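Local coordinates for protein kappa-carrageenase (Zobellia galactanivorans, PDB 5OCR) that probably hydrolyses kappa-carrageenan, a marine polysaccharide, through its family 16 glycoside hydrolase domain, the part of the longer protein present here, at residues 161-166 / 177-182. Residues are numbered along the deposited sequence; the frame is centred on the assembly and turned at random. Where two conformers were deposited one is given.
Sequences DLNLHA and KRPKMY
A166 and K177 form an antiparallel hydrogen-bonded pair: the N of K177 gives a bond to the O of A166 (2.8 Å), and the N of A166 gives a longer one to the O of K177 (3.2 Å). Beyond this pair segment 177-182 leaves the strand, and its contact passes from backbone bonds to the ring of P179, which takes up the largest share of the buried surface. CG of P179 lies over one face of the H165 imidazole, offset toward the rim, and CD sits by the ND1 and CE1 atoms at that rim. In this CH-pi contact CG of P179 stands 3.9 Å from the centroid of the H165 ring. CD of P179 lies 3.4 Å from both ND1 and CE1 of H165. With chi1 at -60°, CG of H165 is anti to its own carbonyl carbon, and this swings the imidazole toward the proline. Replacing H165 with an alanine would probably leave CG and CD of P179 without their aromatic surface and open a gap beside the loop. CG of P179 also meets N163, whose side chain crosses that of P179 at about a right angle; CB of N163 comes within 3.6 Å of CG of P179. The amide of N163 lies along CB and CG of P179, and its OD1 accepts a hydrogen bond from the backbone N of N188. CG of P179 further touches the O of L164 (3.5 Å), and Q186 NE2 donates to both this oxygen and the O of K177, tying the two segments together from outside. The aliphatic chain of K177, bent at chi2, leads away to a salt bridge with E170. The arrangement joins neighbouring antiparallel strands, 159-170 and 173-177, and seats the turn before helix 183-186 against the first of them, within the beta-jellyroll of a family 16 glycoside hydrolase.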
loop_
_atom_site.group_PDB
_atom_site.type_symbol
_atom_site.label_atom_id
_atom_site.label_comp_id
_atom_site.label_asym_id
_atom_site.label_seq_id
_atom_site.Cartn_x
_atom_site.Cartn_y
_atom_site.Cartn_z
ATOM N N ASP A 161 -0.771 4.819 -8.920
ATOM C CA ASP A 161 -0.508 3.476 -9.433
ATOM C C ASP A 161 -1.337 2.484 -8.660
ATOM O O ASP A 161 -1.581 2.660 -7.464
ATOM C CB ASP A 161 0.951 3.153 -9.172
ATOM C CG ASP A 161 1.877 4.156 -9.890
ATOM O OD1 ASP A 161 1.700 4.276 -11.114
ATOM O OD2 ASP A 161 2.693 4.869 -9.234
ATOM N N LEU A 162 -1.795 1.460 -9.370
ATOM C CA LEU A 162 -2.745 0.519 -8.838
ATOM C C LEU A 162 -2.265 -0.861 -9.304
ATOM O O LEU A 162 -3.003 -1.585 -9.942
ATOM C CB LEU A 162 -4.216 0.818 -9.213
ATOM C CG LEU A 162 -4.647 2.297 -9.086
ATOM C CD1 LEU A 162 -4.474 3.049 -10.424
ATOM C CD2 LEU A 162 -6.136 2.290 -8.786
ATOM N N ASN A 163 -1.079 -1.313 -8.872
ATOM C CA ASN A 163 -0.403 -2.429 -9.559
ATOM C C ASN A 163 -0.524 -3.781 -8.879
ATOM O O ASN A 163 -0.898 -3.806 -7.729
ATOM C CB ASN A 163 1.106 -2.134 -9.549
ATOM C CG ASN A 163 1.416 -0.948 -10.418
ATOM O OD1 ASN A 163 0.705 -0.692 -11.382
ATOM N ND2 ASN A 163 2.514 -0.298 -10.174
ATOM N N LEU A 164 -0.336 -4.847 -9.656
ATOM C CA LEU A 164 -0.246 -6.189 -9.076
ATOM C C LEU A 164 1.195 -6.681 -9.077
ATOM O O LEU A 164 1.947 -6.394 -10.006
ATOM C CB LEU A 164 -0.961 -7.186 -9.973
ATOM C CG LEU A 164 -2.475 -6.912 -10.058
ATOM C CD1 LEU A 164 -3.129 -7.682 -11.220
ATOM C CD2 LEU A 164 -3.196 -7.075 -8.756
ATOM N N HIS A 165 1.549 -7.493 -8.077
ATOM C CA HIS A 165 2.937 -8.022 -7.996
ATOM C C HIS A 165 2.780 -9.468 -7.585
ATOM O O HIS A 165 1.888 -9.814 -6.828
ATOM C CB HIS A 165 3.767 -7.352 -6.907
ATOM C CG HIS A 165 3.936 -5.874 -7.068
ATOM N ND1 HIS A 165 5.112 -5.313 -7.520
ATOM C CD2 HIS A 165 3.047 -4.821 -6.832
ATOM C CE1 HIS A 165 4.965 -3.971 -7.562
ATOM N NE2 HIS A 165 3.696 -3.676 -7.124
ATOM N N ALA A 166 3.638 -10.325 -8.133
ATOM C CA ALA A 166 3.693 -11.705 -7.617
ATOM C C ALA A 166 5.083 -12.311 -7.722
ATOM O O ALA A 166 5.913 -11.856 -8.430
ATOM C CB ALA A 166 2.733 -12.603 -8.412
ATOM N N LYS A 177 7.302 -11.397 -10.765
ATOM C CA LYS A 177 6.535 -10.903 -11.911
ATOM C C LYS A 177 6.114 -9.468 -11.518
ATOM O O LYS A 177 5.275 -9.285 -10.617
ATOM C CB LYS A 177 5.264 -11.747 -12.130
ATOM C CG LYS A 177 5.525 -13.245 -12.415
ATOM C CD LYS A 177 6.468 -13.487 -13.589
ATOM C CE LYS A 177 6.704 -14.979 -13.807
ATOM N NZ LYS A 177 7.620 -15.298 -14.979
ATOM N N ARG A 178 6.792 -8.482 -12.122
ATOM C CA ARG A 178 6.711 -7.079 -11.735
ATOM C C ARG A 178 5.805 -6.373 -12.731
ATOM O O ARG A 178 5.782 -6.739 -13.927
ATOM C CB ARG A 178 8.124 -6.480 -11.720
ATOM C CG ARG A 178 9.093 -7.383 -10.953
ATOM C CD ARG A 178 10.373 -6.701 -10.509
ATOM N NE ARG A 178 10.797 -7.111 -9.157
ATOM C CZ ARG A 178 11.846 -7.870 -8.882
ATOM N NH1 ARG A 178 12.586 -8.357 -9.866
ATOM N NH2 ARG A 178 12.159 -8.141 -7.617
ATOM N N PRO A 179 5.128 -5.315 -12.298
ATOM C CA PRO A 179 4.217 -4.612 -13.215
ATOM C C PRO A 179 4.889 -4.102 -14.482
ATOM O O PRO A 179 4.291 -4.226 -15.532
ATOM C CB PRO A 179 3.766 -3.391 -12.375
ATOM C CG PRO A 179 4.051 -3.739 -10.973
ATOM C CD PRO A 179 5.028 -4.836 -10.884
ATOM N N LYS A 180 6.141 -3.590 -14.396
ATOM C CA LYS A 180 6.771 -3.000 -15.581
ATOM C C LYS A 180 7.234 -4.081 -16.519
ATOM O O LYS A 180 7.519 -3.779 -17.673
ATOM C CB LYS A 180 7.916 -2.070 -15.198
ATOM C CG LYS A 180 7.396 -0.804 -14.539
ATOM C CD LYS A 180 8.549 0.118 -14.170
ATOM C CE LYS A 180 7.936 1.292 -13.349
ATOM N NZ LYS A 180 8.933 2.230 -12.806
ATOM N N MET A 181 7.314 -5.331 -16.019
ATOM C CA MET A 181 7.696 -6.500 -16.878
ATOM C C MET A 181 6.501 -7.062 -17.591
ATOM O O MET A 181 6.597 -7.581 -18.731
ATOM C CB MET A 181 8.313 -7.610 -16.018
ATOM C CG MET A 181 9.494 -7.069 -15.234
ATOM S SD MET A 181 10.860 -8.171 -14.823
ATOM C CE MET A 181 12.191 -6.956 -14.835
ATOM N N TYR A 182 5.343 -6.939 -16.951
ATOM C CA TYR A 182 4.078 -7.558 -17.449
ATOM C C TYR A 182 2.945 -6.524 -17.416
ATOM O O TYR A 182 1.964 -6.659 -16.688
ATOM C CB TYR A 182 3.717 -8.853 -16.631
ATOM C CG TYR A 182 4.730 -9.917 -16.810
ATOM C CD1 TYR A 182 4.658 -10.763 -17.964
ATOM C CD2 TYR A 182 5.815 -10.035 -15.948
ATOM C CE1 TYR A 182 5.654 -11.721 -18.178
ATOM C CE2 TYR A 182 6.839 -10.976 -16.196
ATOM C CZ TYR A 182 6.701 -11.808 -17.298
ATOM O OH TYR A 182 7.674 -12.715 -17.567
#